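Local structure of cleavage and polyadenylation specificity factor 100 KD subunit (Methanosarcina mazei, 2XR1) at residues 107-112 with 136-141; 312-317 with 326-331; 265-270 with 307-312; 29-34 with 165-170; 441-446 with 504-509. The protein probably terminates transcription across the archaeal genome, as a zinc-dependent nuclease that cuts nascent RNA at the polymerase exit channel and degrades the released transcript from its 5' end. All blocks are in the same frame, centred on the assembly; numbering follows the deposited sequence.

Contact 1 of 5, residues 107-112 with 136-141; sequences IIEAEK and KVVRTP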
# COMPACT_ATOMS: atom_id res chain seq x y z
N ILE B 107 13.96 7.17 42.75
CA ILE B 107 12.85 8.07 42.97
C ILE B 107 12.51 8.02 44.44
O ILE B 107 12.29 6.96 44.97
CB ILE B 107 11.61 7.64 42.20
CG1 ILE B 107 11.89 7.55 40.70
CG2 ILE B 107 10.48 8.65 42.42
CD1 ILE B 107 12.09 8.85 40.06
N ILE B 108 12.47 9.18 45.08
CA ILE B 108 12.10 9.30 46.48
C ILE B 108 10.80 10.08 46.54
O ILE B 108 10.70 11.15 45.96
CB ILE B 108 13.16 10.07 47.27
CG1 ILE B 108 14.42 9.21 47.43
CG2 ILE B 108 12.61 10.54 48.59
CD1 ILE B 108 15.55 9.91 48.15
N GLU B 109 9.81 9.54 47.24
CA GLU B 109 8.55 10.24 47.42
C GLU B 109 8.56 10.88 48.78
O GLU B 109 8.71 10.19 49.75
CB GLU B 109 7.37 9.28 47.30
CG GLU B 109 7.01 8.92 45.88
CD GLU B 109 5.81 7.98 45.78
OE1 GLU B 109 5.06 7.85 46.78
OE2 GLU B 109 5.63 7.36 44.71
N ALA B 110 8.38 12.19 48.84
CA ALA B 110 8.40 12.91 50.10
C ALA B 110 7.23 13.88 50.19
O ALA B 110 6.86 14.50 49.20
CB ALA B 110 9.69 13.66 50.24
N GLU B 111 6.67 14.00 51.38
CA GLU B 111 5.62 14.99 51.65
C GLU B 111 6.19 16.43 51.54
O GLU B 111 5.54 17.34 51.01
CB GLU B 111 4.99 14.74 53.04
CG GLU B 111 3.52 15.15 53.18
CD GLU B 111 2.78 14.38 54.29
OE1 GLU B 111 2.38 13.21 54.06
OE2 GLU B 111 2.57 14.95 55.39
N LYS B 112 7.41 16.61 52.03
CA LYS B 112 8.14 17.88 51.89
C LYS B 112 9.42 17.68 51.07
O LYS B 112 10.49 17.41 51.65
CB LYS B 112 8.48 18.45 53.27
N LYS B 136 16.11 11.41 42.45
CA LYS B 136 15.10 12.25 41.83
C LYS B 136 13.99 12.35 42.84
O LYS B 136 13.27 11.39 43.07
CB LYS B 136 14.59 11.61 40.53
CG LYS B 136 15.67 11.18 39.54
CD LYS B 136 16.61 12.33 39.19
CE LYS B 136 17.39 12.06 37.90
NZ LYS B 136 18.26 13.22 37.51
N VAL B 137 13.84 13.51 43.46
CA VAL B 137 12.85 13.65 44.51
C VAL B 137 11.54 14.16 43.93
O VAL B 137 11.54 14.99 43.03
CB VAL B 137 13.34 14.57 45.61
CG1 VAL B 137 12.31 14.64 46.72
CG2 VAL B 137 14.67 14.06 46.14
N VAL B 138 10.44 13.65 44.47
CA VAL B 138 9.12 13.86 43.92
C VAL B 138 8.16 14.01 45.09
O VAL B 138 8.36 13.42 46.13
CB VAL B 138 8.72 12.68 42.96
CG1 VAL B 138 7.34 12.14 43.25
CG2 VAL B 138 8.90 13.08 41.46
N ARG B 139 7.12 14.82 44.92
CA ARG B 139 6.15 15.07 45.96
C ARG B 139 5.25 13.84 46.10
O ARG B 139 4.83 13.27 45.12
CB ARG B 139 5.33 16.32 45.63
CG ARG B 139 4.73 17.02 46.84
CD ARG B 139 3.67 18.08 46.43
NE ARG B 139 3.42 19.07 47.48
CZ ARG B 139 2.80 18.83 48.64
NH1 ARG B 139 2.34 17.61 48.94
NH2 ARG B 139 2.64 19.81 49.51
N THR B 140 4.96 13.46 47.35
CA THR B 140 4.20 12.24 47.63
C THR B 140 2.78 12.33 47.12
O THR B 140 2.00 13.17 47.60
CB THR B 140 4.11 11.93 49.11
OG1 THR B 140 5.42 11.64 49.60
CG2 THR B 140 3.17 10.74 49.35
N PRO B 141 2.42 11.47 46.17
CA PRO B 141 1.09 11.50 45.60
C PRO B 141 0.01 11.26 46.64
O PRO B 141 0.14 10.34 47.44
CB PRO B 141 1.11 10.35 44.60
CG PRO B 141 2.53 10.25 44.21
CD PRO B 141 3.26 10.46 45.50
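The guanidinium of Arg139 has the carbonyl oxygen of Glu111 over one face, 3.7 Å above the plane and offset toward the rim. Its chain is extended from CG to NE, long enough to carry the head group past the end of strand 107-110. The other flat group belongs to Glu109, whose side chain crosses that of Pro141 at about a right angle, its carboxylate OE1 3.4 Å from Pro141 CD; the polar partner of OE1 is the hydroxyl of Ser95.

Strands 107-110 and 136-139 run parallel, joined by four backbone bonds. Ile108 and Ala110 each give an N-H and a C=O, so these two residues carry the whole ladder. Val138 N reaches Ile108 O at 2.9 Å, and the last rung, Thr140 N to Ala110 O at 2.8 Å, comes from above the carbonyl plane, 57° out of it, as the chain leaves the strand.

Side chains alternate about this ladder. On one face Ile107 CD1 lies 3.8 Å from Lys136 CB while the lysine turns its amine away, and Glu109 runs beside Val138. Ile108 and Val137 share the other face, and Ala110 CB lies near Val137 CG1; their apolar character suits packing against helix 113-116 and strand 94-99.

Strand 105-110 is the middle of the three-stranded sheet of the second KH domain: strand 94-99 runs antiparallel on one side and strand 134-139 parallel on the other, the arrangement of a type II KH fold. Ile108 packs on Ile94 and Tyr97 of strand 94-99, while Val137 and Arg139 rest on Pro113 of helix 113-116.

Contact 2 of 5, residues 312-317 with 326-331; sequences DYEEVT and TFHNAG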
# COMPACT_ATOMS: atom_id res chain seq x y z
N ASP B 312 9.19 11.73 26.98
CA ASP B 312 8.49 12.92 27.40
C ASP B 312 8.21 13.87 26.22
O ASP B 312 8.88 13.84 25.17
CB ASP B 312 9.27 13.62 28.49
CG ASP B 312 9.24 12.84 29.83
OD1 ASP B 312 8.19 12.80 30.48
OD2 ASP B 312 10.27 12.27 30.26
N TYR B 313 7.20 14.73 26.41
CA TYR B 313 6.98 15.82 25.47
C TYR B 313 8.29 16.56 25.16
O TYR B 313 9.14 16.78 26.07
CB TYR B 313 5.99 16.81 26.03
CG TYR B 313 4.60 16.32 26.27
CD1 TYR B 313 4.03 15.35 25.46
CD2 TYR B 313 3.81 16.87 27.26
CE1 TYR B 313 2.71 14.92 25.67
CE2 TYR B 313 2.51 16.46 27.44
CZ TYR B 313 1.97 15.49 26.65
OH TYR B 313 0.66 15.04 26.87
N GLU B 314 8.42 16.97 23.90
CA GLU B 314 9.50 17.87 23.44
C GLU B 314 10.90 17.25 23.41
O GLU B 314 11.89 17.94 23.31
CB GLU B 314 9.54 19.16 24.26
CG GLU B 314 8.33 20.06 24.06
CD GLU B 314 8.53 21.47 24.67
OE1 GLU B 314 9.66 21.81 25.17
OE2 GLU B 314 7.55 22.24 24.65
N GLU B 315 10.97 15.93 23.45
CA GLU B 315 12.21 15.22 23.53
C GLU B 315 12.37 14.57 22.15
O GLU B 315 11.63 13.64 21.83
CB GLU B 315 12.08 14.20 24.65
CG GLU B 315 13.26 13.32 24.95
CD GLU B 315 13.09 12.61 26.32
OE1 GLU B 315 12.23 11.69 26.45
OE2 GLU B 315 13.81 13.00 27.27
N VAL B 316 13.30 15.13 21.35
CA VAL B 316 13.55 14.72 19.98
C VAL B 316 14.33 13.43 19.97
O VAL B 316 15.41 13.37 20.50
CB VAL B 316 14.39 15.76 19.19
CG1 VAL B 316 14.53 15.32 17.76
CG2 VAL B 316 13.75 17.13 19.27
N THR B 317 13.80 12.42 19.29
CA THR B 317 14.22 11.05 19.49
C THR B 317 14.41 10.35 18.15
O THR B 317 13.47 10.25 17.37
CB THR B 317 13.12 10.33 20.31
OG1 THR B 317 12.91 11.07 21.51
CG2 THR B 317 13.47 8.90 20.67
N THR B 326 9.09 13.60 17.87
CA THR B 326 8.86 14.48 19.03
C THR B 326 7.40 14.46 19.42
O THR B 326 6.52 14.77 18.60
CB THR B 326 9.19 15.93 18.76
OG1 THR B 326 10.32 16.05 17.90
CG2 THR B 326 9.49 16.66 20.09
N PHE B 327 7.12 14.15 20.68
CA PHE B 327 5.75 14.24 21.14
C PHE B 327 5.46 15.64 21.69
O PHE B 327 6.35 16.29 22.24
CB PHE B 327 5.51 13.24 22.27
CG PHE B 327 5.44 11.81 21.83
CD1 PHE B 327 4.67 11.42 20.74
CD2 PHE B 327 6.10 10.84 22.56
CE1 PHE B 327 4.60 10.09 20.37
CE2 PHE B 327 6.01 9.49 22.23
CZ PHE B 327 5.28 9.11 21.16
N HIS B 328 4.22 16.10 21.53
CA HIS B 328 3.79 17.37 22.10
C HIS B 328 2.41 17.19 22.74
O HIS B 328 1.68 16.28 22.40
CB HIS B 328 3.69 18.46 21.04
CG HIS B 328 4.97 18.74 20.31
ND1 HIS B 328 5.78 19.82 20.62
CD2 HIS B 328 5.51 18.18 19.21
CE1 HIS B 328 6.79 19.87 19.77
NE2 HIS B 328 6.65 18.88 18.90
N ASN B 329 2.02 18.11 23.62
CA ASN B 329 0.75 18.01 24.28
C ASN B 329 -0.44 18.00 23.32
O ASN B 329 -0.53 18.83 22.43
CB ASN B 329 0.57 19.15 25.26
CG ASN B 329 -0.75 19.06 26.02
OD1 ASN B 329 -0.90 18.22 26.90
ND2 ASN B 329 -1.71 19.92 25.69
N ALA B 330 -1.36 17.07 23.49
CA ALA B 330 -2.53 17.00 22.59
C ALA B 330 -3.77 17.57 23.25
O ALA B 330 -4.70 17.93 22.57
CB ALA B 330 -2.81 15.57 22.15
N GLY B 331 -3.80 17.59 24.59
CA GLY B 331 -4.93 18.11 25.34
C GLY B 331 -6.13 17.19 25.43
O GLY B 331 -7.19 17.62 25.86
O HOH W 1 9.08 13.66 22.34
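A single water lies between Phe327 and the turn formed by Asp312 to Glu315, and three backbone groups grip it. It accepts from Phe327 N at 2.6 Å and donates both its protons, to Asp312 O at 2.8 Å and to Glu315 O. The water thus bridges strand and turn where they are not directly bonded. The next link is direct: Glu314 N meets Phe327 O at 2.7 Å, with the N-H pointing almost straight at the oxygen (169°).

The type II turn makes this possible. Its central peptide, as oriented at Tyr313, presents the Glu314 N-H to the strand, and the positive phi of Glu314 (70°) lets the turn close. Thr326 CG2 packs 3.6 Å from Glu314 CA. Glu315 braces the turn from within, its OE1 accepting from Asp312 N from above the carboxylate plane.

Tyr313 covers the largest area here. With CG set beside its own backbone N (chi1 -64°), the ring lies along the strand, and Asn329 N sits over its centre, 3.8 Å above the plane. The peptide between His328 and Asn329 therefore has an aromatic lid. Ring and Asn329 amide planes stand nearly perpendicular, and the two polar ends have separate partners: Tyr313 OH bonds to Ser336 O, and Asn329 ND2 to Asp365 O.

Strand 326-329 leads to the zinc ligand His332, whose side chain is about 5 Å from that of Ala330. The chemistry implies a join that mixes direct and water-bridged backbone bonds with apolar cover from Tyr313, whose hydroxyl is bonded outside the pair.

Contact 3 of 5, residues 265-270 with 307-312; sequences PVYCTP and HTIPLD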
# COMPACT_ATOMS: atom_id res chain seq x y z
N PRO B 265 10.18 -1.73 19.38
CA PRO B 265 9.74 -0.88 20.44
C PRO B 265 8.34 -0.31 20.23
O PRO B 265 7.86 -0.21 19.10
CB PRO B 265 10.73 0.24 20.38
CG PRO B 265 11.08 0.33 18.94
CD PRO B 265 11.03 -1.02 18.41
N VAL B 266 7.70 0.06 21.34
CA VAL B 266 6.47 0.81 21.35
C VAL B 266 6.82 2.12 22.03
O VAL B 266 7.30 2.11 23.17
CB VAL B 266 5.40 0.08 22.16
CG1 VAL B 266 4.15 0.91 22.19
CG2 VAL B 266 5.15 -1.29 21.62
N TYR B 267 6.62 3.25 21.34
CA TYR B 267 7.00 4.57 21.91
C TYR B 267 5.73 5.30 22.27
O TYR B 267 4.82 5.37 21.46
CB TYR B 267 7.74 5.45 20.92
CG TYR B 267 9.09 4.95 20.55
CD1 TYR B 267 10.15 5.11 21.41
CD2 TYR B 267 9.30 4.34 19.33
CE1 TYR B 267 11.40 4.64 21.08
CE2 TYR B 267 10.54 3.86 18.98
CZ TYR B 267 11.59 4.00 19.87
OH TYR B 267 12.80 3.50 19.55
N CYS B 268 5.69 5.84 23.51
CA CYS B 268 4.56 6.63 23.99
C CYS B 268 5.00 7.46 25.17
O CYS B 268 6.11 7.37 25.58
CB CYS B 268 3.43 5.74 24.44
SG CYS B 268 3.92 4.76 25.84
N THR B 269 4.11 8.30 25.69
CA THR B 269 4.45 9.15 26.86
C THR B 269 4.44 8.30 28.10
O THR B 269 3.89 7.23 28.07
CB THR B 269 3.48 10.34 27.05
OG1 THR B 269 2.14 9.84 27.15
CG2 THR B 269 3.62 11.33 25.87
N PRO B 270 5.07 8.74 29.17
CA PRO B 270 5.03 7.91 30.41
C PRO B 270 3.63 7.61 30.95
O PRO B 270 3.36 6.49 31.37
CB PRO B 270 5.84 8.72 31.42
CG PRO B 270 6.76 9.55 30.58
CD PRO B 270 6.10 9.79 29.23
N HIS B 307 8.75 -4.01 25.88
CA HIS B 307 9.19 -3.30 24.69
C HIS B 307 8.74 -1.87 24.67
O HIS B 307 8.94 -1.19 23.68
CB HIS B 307 8.66 -4.02 23.43
CG HIS B 307 9.29 -5.35 23.19
ND1 HIS B 307 9.02 -6.45 23.96
CD2 HIS B 307 10.21 -5.74 22.28
CE1 HIS B 307 9.74 -7.48 23.54
NE2 HIS B 307 10.47 -7.08 22.51
N THR B 308 8.13 -1.37 25.74
CA THR B 308 7.71 0.01 25.70
C THR B 308 8.83 0.95 26.16
O THR B 308 9.46 0.73 27.21
CB THR B 308 6.46 0.26 26.56
OG1 THR B 308 5.42 -0.63 26.16
CG2 THR B 308 5.96 1.70 26.39
N ILE B 309 9.04 2.02 25.38
CA ILE B 309 10.02 3.05 25.71
C ILE B 309 9.36 4.42 25.85
O ILE B 309 9.00 5.06 24.88
CB ILE B 309 11.13 3.09 24.65
CG1 ILE B 309 11.74 1.70 24.44
CG2 ILE B 309 12.18 4.08 25.06
CD1 ILE B 309 12.60 1.59 23.20
N PRO B 310 9.17 4.88 27.06
CA PRO B 310 8.48 6.17 27.20
C PRO B 310 9.34 7.32 26.81
O PRO B 310 10.50 7.28 27.08
CB PRO B 310 8.21 6.27 28.69
CG PRO B 310 9.25 5.31 29.35
CD PRO B 310 9.39 4.20 28.37
N LEU B 311 8.74 8.35 26.22
CA LEU B 311 9.39 9.60 25.91
C LEU B 311 8.56 10.72 26.40
O LEU B 311 7.34 10.71 26.23
CB LEU B 311 9.50 9.75 24.41
CG LEU B 311 10.05 8.56 23.65
CD1 LEU B 311 10.05 8.98 22.17
CD2 LEU B 311 11.42 8.16 24.18
N ASP B 312 9.19 11.73 26.98
CA ASP B 312 8.49 12.92 27.40
C ASP B 312 8.21 13.87 26.22
O ASP B 312 8.88 13.84 25.17
CB ASP B 312 9.27 13.62 28.49
CG ASP B 312 9.24 12.84 29.83
OD1 ASP B 312 8.19 12.80 30.48
OD2 ASP B 312 10.27 12.27 30.26
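Strand 266-268 runs parallel to the short, weakly bonded strand 308-310, with the flanking residues extending the pairing to three backbone bonds. Val266 N donates to His307 O, Ile309 N to Val266 O at 2.8 Å, and Leu311 N to Cys268 O at 2.9 Å. Pro310, lacking an N-H, spends none on the ladder, but its CA lies 3.1 Å from Cys268 O as a C-H donor.

Apolar contacts fill one face. Tyr267 and Ile309 lie side by side, CE1 of the ring 3.9 Å from Ile309 CB, while Leu311 CD1 reaches Tyr267 CD1 and Ile309 CD1 meets Pro265 CB at 3.6 Å. Branched and aromatic groups suit this face, which helix 159-173 covers. Across the sheet, Cys268 SG touches Thr308 CG2, beneath helix 270-290.

The polar side chains find their partners in neighbouring residues. Thr308 OG1 bonds to Thr304 O. Thr269, with OG1 set between backbone N and carbonyl carbon (chi1 56°), caps the start of helix 270-290; its hydroxyl bonds with that of Thr272 and also to Gly335 O.

Strand 266-268, two helices and strand 308-310 make a beta-alpha-beta crossover at the edge of one sheet of the metallo-beta-lactamase sandwich.

Contact 4 of 5, residues 29-34 with 165-170; sequences DVEFEG and ILKTVG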
# COMPACT_ATOMS: atom_id res chain seq x y z
N ASP B 29 31.91 1.94 29.37
CA ASP B 29 31.35 1.51 28.08
C ASP B 29 30.41 2.57 27.51
O ASP B 29 29.91 3.47 28.21
CB ASP B 29 30.61 0.16 28.18
CG ASP B 29 31.53 -1.06 27.93
OD1 ASP B 29 32.48 -1.27 28.72
OD2 ASP B 29 31.30 -1.81 26.94
N VAL B 30 30.20 2.41 26.21
CA VAL B 30 29.30 3.22 25.41
C VAL B 30 28.40 2.25 24.59
O VAL B 30 28.89 1.36 23.90
CB VAL B 30 30.14 4.21 24.57
CG1 VAL B 30 29.46 4.59 23.31
CG2 VAL B 30 30.43 5.43 25.39
N GLU B 31 27.08 2.41 24.74
CA GLU B 31 26.07 1.57 24.10
C GLU B 31 24.89 2.40 23.63
O GLU B 31 24.49 3.31 24.29
CB GLU B 31 25.47 0.59 25.11
CG GLU B 31 26.30 -0.66 25.38
CD GLU B 31 26.31 -1.67 24.21
OE1 GLU B 31 25.41 -1.62 23.33
OE2 GLU B 31 27.23 -2.51 24.16
N PHE B 32 24.34 2.06 22.49
CA PHE B 32 23.06 2.55 22.05
C PHE B 32 21.98 1.74 22.74
O PHE B 32 21.89 0.55 22.52
CB PHE B 32 22.91 2.34 20.56
CG PHE B 32 23.86 3.15 19.72
CD1 PHE B 32 23.88 4.55 19.79
CD2 PHE B 32 24.68 2.51 18.79
CE1 PHE B 32 24.73 5.29 18.98
CE2 PHE B 32 25.52 3.24 18.00
CZ PHE B 32 25.55 4.63 18.09
N GLU B 33 21.17 2.36 23.61
CA GLU B 33 20.07 1.65 24.25
C GLU B 33 18.78 2.34 23.90
O GLU B 33 18.50 3.44 24.35
CB GLU B 33 20.25 1.55 25.76
CG GLU B 33 21.50 0.76 26.14
CD GLU B 33 21.76 0.66 27.65
OE1 GLU B 33 20.91 1.14 28.45
OE2 GLU B 33 22.83 0.09 28.03
N GLY B 34 18.00 1.69 23.04
CA GLY B 34 16.87 2.34 22.43
C GLY B 34 17.34 3.61 21.73
O GLY B 34 18.44 3.64 21.14
N ILE B 165 16.71 -6.19 24.96
CA ILE B 165 15.79 -5.63 23.99
C ILE B 165 16.20 -4.19 23.65
O ILE B 165 16.05 -3.79 22.51
CB ILE B 165 14.35 -5.60 24.53
CG1 ILE B 165 13.81 -6.99 24.71
CG2 ILE B 165 13.38 -4.82 23.59
CD1 ILE B 165 12.71 -7.03 25.70
N LEU B 166 16.66 -3.41 24.62
CA LEU B 166 17.14 -2.06 24.32
C LEU B 166 18.36 -2.10 23.41
O LEU B 166 18.48 -1.28 22.50
CB LEU B 166 17.45 -1.25 25.59
CG LEU B 166 16.25 -0.79 26.46
CD1 LEU B 166 16.71 0.17 27.52
CD2 LEU B 166 15.15 -0.16 25.66
N LYS B 167 19.27 -3.04 23.64
CA LYS B 167 20.45 -3.14 22.80
C LYS B 167 20.08 -3.46 21.37
O LYS B 167 20.73 -2.98 20.44
CB LYS B 167 21.39 -4.23 23.28
CG LYS B 167 22.27 -3.86 24.43
CD LYS B 167 23.34 -4.96 24.63
CE LYS B 167 23.41 -5.43 26.07
NZ LYS B 167 24.06 -6.78 26.16
N THR B 168 19.07 -4.30 21.19
CA THR B 168 18.72 -4.79 19.85
C THR B 168 18.05 -3.67 19.07
O THR B 168 18.38 -3.39 17.93
CB THR B 168 17.84 -6.11 19.91
OG1 THR B 168 18.62 -7.17 20.49
CG2 THR B 168 17.42 -6.56 18.52
N VAL B 169 17.10 -3.04 19.72
CA VAL B 169 16.40 -1.89 19.17
C VAL B 169 17.37 -0.77 18.85
O VAL B 169 17.26 -0.13 17.79
CB VAL B 169 15.37 -1.39 20.18
CG1 VAL B 169 14.87 -0.03 19.79
CG2 VAL B 169 14.26 -2.41 20.26
N GLY B 170 18.32 -0.54 19.76
CA GLY B 170 19.33 0.50 19.62
C GLY B 170 20.15 0.34 18.36
O GLY B 170 20.18 1.27 17.54
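Leu166 lays its CB over the end of strand 30-33, 4.0 Å from Glu33 CB and 3.9 Å from Gly34 N. The helix meets the strand almost at right angles (86°), so a single turn of it covers chiefly the end of the strand and the glycine beyond, with Lys167 reaching back to Glu31.

One backbone bond pins the crossing. Gly34 N donates to Leu166 O at 3.1 Å, nearly straight at the hydrogen but from above the carbonyl plane. That oxygen already takes the helical bond from Gly170 N, which arrives from the opposite face, so the helix carbonyl serves two donors without breaking its own ladder. Gly34 has positive phi (56°), a backbone region where glycine is common, and the chain beyond its N turns away from the line of the strand.

Gly170 is the other close point. A CB here would point at the strand and run into Phe32 O; the bare CA, 3.9 Å from Phe32 O and 3.6 Å from Gly34 O, lets the two backbones draw together. Val169 CG1 adds an apolar touch on Gly34 CA.

Charge plays a lesser part. The bent chain of Glu31 brings OE1 to within 4.0 Å of Lys167 CG, against the aliphatic part of the lysine, while the charged ends stay apart. Glu33 points its carboxylate to Arg68 in a salt bridge, and the Phe32 ring stacks on that of His174.

Strand 30-33 is an edge strand of the first KH domain's sheet, and the arrangement is a domain junction: helix 159-173 abuts the strand's end here and touches the metallo-beta-lactamase part through Val169 and Pro265.

Contact 5 of 5, residues 441-446 with 504-509; sequences PEVPVY and PCVILA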
# COMPACT_ATOMS: atom_id res chain seq x y z
N PRO B 441 -26.57 18.70 45.36
CA PRO B 441 -26.66 18.31 46.79
C PRO B 441 -25.61 17.29 47.20
O PRO B 441 -25.19 16.48 46.39
CB PRO B 441 -28.05 17.68 46.90
CG PRO B 441 -28.79 18.17 45.69
CD PRO B 441 -27.76 18.28 44.60
N GLU B 442 -25.19 17.32 48.47
CA GLU B 442 -24.17 16.36 48.93
C GLU B 442 -24.76 14.95 48.85
O GLU B 442 -25.75 14.63 49.50
CB GLU B 442 -23.63 16.69 50.33
CG GLU B 442 -23.45 18.21 50.61
CD GLU B 442 -22.41 18.53 51.68
OE1 GLU B 442 -22.51 17.98 52.81
OE2 GLU B 442 -21.49 19.35 51.37
N VAL B 443 -24.14 14.14 48.00
CA VAL B 443 -24.63 12.83 47.61
C VAL B 443 -23.40 12.06 47.10
O VAL B 443 -22.44 12.69 46.65
CB VAL B 443 -25.73 12.96 46.51
CG1 VAL B 443 -25.14 12.90 45.09
CG2 VAL B 443 -26.74 11.90 46.65
N PRO B 444 -23.40 10.73 47.22
CA PRO B 444 -22.25 9.89 46.85
C PRO B 444 -22.07 9.74 45.35
O PRO B 444 -23.00 9.37 44.65
CB PRO B 444 -22.57 8.52 47.46
CG PRO B 444 -24.01 8.58 47.89
CD PRO B 444 -24.38 10.01 48.05
N VAL B 445 -20.87 10.04 44.87
CA VAL B 445 -20.55 9.85 43.46
C VAL B 445 -19.75 8.56 43.34
O VAL B 445 -18.55 8.54 43.61
CB VAL B 445 -19.73 11.03 42.95
CG1 VAL B 445 -19.37 10.83 41.48
CG2 VAL B 445 -20.50 12.31 43.18
N TYR B 446 -20.44 7.47 42.98
CA TYR B 446 -19.80 6.16 42.85
C TYR B 446 -19.02 6.12 41.54
O TYR B 446 -19.43 6.73 40.57
CB TYR B 446 -20.81 5.03 42.92
CG TYR B 446 -21.59 5.00 44.20
CD1 TYR B 446 -21.07 4.40 45.33
CD2 TYR B 446 -22.85 5.57 44.29
CE1 TYR B 446 -21.81 4.38 46.55
CE2 TYR B 446 -23.58 5.56 45.48
CZ TYR B 446 -23.06 4.96 46.60
OH TYR B 446 -23.78 4.95 47.77
N PRO B 504 -30.72 8.26 46.20
CA PRO B 504 -30.27 9.29 45.25
C PRO B 504 -28.78 9.48 45.27
O PRO B 504 -28.21 9.69 46.32
CB PRO B 504 -30.95 10.57 45.74
CG PRO B 504 -32.10 10.09 46.56
CD PRO B 504 -31.67 8.80 47.19
N CYS B 505 -28.15 9.43 44.10
CA CYS B 505 -26.70 9.49 44.01
C CYS B 505 -26.29 9.76 42.57
O CYS B 505 -27.15 9.99 41.71
CB CYS B 505 -26.11 8.17 44.52
SG CYS B 505 -26.63 6.73 43.54
N VAL B 506 -24.98 9.74 42.30
CA VAL B 506 -24.46 9.83 40.94
C VAL B 506 -23.57 8.63 40.68
O VAL B 506 -22.77 8.25 41.53
CB VAL B 506 -23.61 11.11 40.72
CG1 VAL B 506 -22.85 11.00 39.44
CG2 VAL B 506 -24.44 12.34 40.71
N ILE B 507 -23.68 8.03 39.50
CA ILE B 507 -22.83 6.91 39.15
C ILE B 507 -22.01 7.20 37.87
O ILE B 507 -22.59 7.30 36.79
CB ILE B 507 -23.66 5.63 38.97
CG1 ILE B 507 -24.49 5.42 40.24
CG2 ILE B 507 -22.77 4.42 38.72
CD1 ILE B 507 -25.23 4.13 40.27
N LEU B 508 -20.70 7.37 38.02
CA LEU B 508 -19.80 7.29 36.88
C LEU B 508 -19.44 5.83 36.72
O LEU B 508 -19.04 5.19 37.68
CB LEU B 508 -18.54 8.13 37.10
CG LEU B 508 -18.70 9.58 36.62
CD1 LEU B 508 -20.13 10.01 36.70
CD2 LEU B 508 -17.82 10.56 37.39
N ALA B 509 -19.64 5.29 35.54
CA ALA B 509 -19.39 3.87 35.34
C ALA B 509 -19.05 3.61 33.90
O ALA B 509 -19.49 4.33 32.98
CB ALA B 509 -20.60 3.04 35.75
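Val445 and Val506 form the tight, buried part of this contact. Paired across two parallel strands, they lie side by side and point the same way, with CG1 of each 4.0 Å apart, and Val445 CG1 also reaches toward Leu508 CD2. Beta-branched residues suit such a place, since they fit an extended backbone and present a broad apolar surface to helix 423-436, where Val445 meets Leu431.

Three backbone bonds run the length of the pairing. Val506 N meets Pro444 O at 3.1 Å in a nearly straight line (177°); Tyr446 N then reaches Val506 O, and Leu508 N reaches Tyr446 O, both at 2.9 Å. Pro444 can still accept through its carbonyl although it has no N-H to give.

On the other face Tyr446 and Cys505 meet. With its CG beside the backbone N (chi1 -59°), the tyrosine turns its ring back alongside the residue before the partner strand, and Cys505 CB comes to the ring edge, 3.8 Å from CE2. The sulfur lies at that edge too, 5.0 Å from the ring centroid, a sulfur-aromatic contact. Ile507 CG1 approaches the same ring more distantly.

The more exposed end is the loop before the strands, where Val443, Pro444 and Pro504 are partly open to solvent. Val443 still packs by CG1 on Cys505 and Val506, and Pro444 CG touches Cys505 CB.

Strand 445-448 lies between strands 486-489 and 506-509 in the parallel sheet of the beta-CASP domain, and strand 414-417 pairs with 506-509 beyond. Helix 423-436 covers the valine face, while helices 492-500 and 518-526 pack on the side of Ile507.

How the contacts relate
Contacts 2 and 3 are neighbours, sharing Asp312 and touching where Phe327 CE2 lies 3.7 Å from Cys268 CA; their packing on each other brings together the two sheets of the metallo-beta-lactamase domain. Contact 2 comes nearest to the metals: the side chain of Ala330 is about 9 Å from a zinc ion and that of Thr269 in contact 3 about 12 Å. Contact 4 touches contact 3 through Leu166 CD2 and Ile309 CD1, 3.9 Å apart, tying the first KH domain to the catalytic domain. Contact 1, inside the chain loop closed by contact 4, stays about 10 Å from contacts 2 and 3 at nearest atoms. Contact 5 stands apart in the beta-CASP domain, its centre 50 Å from that of contact 4.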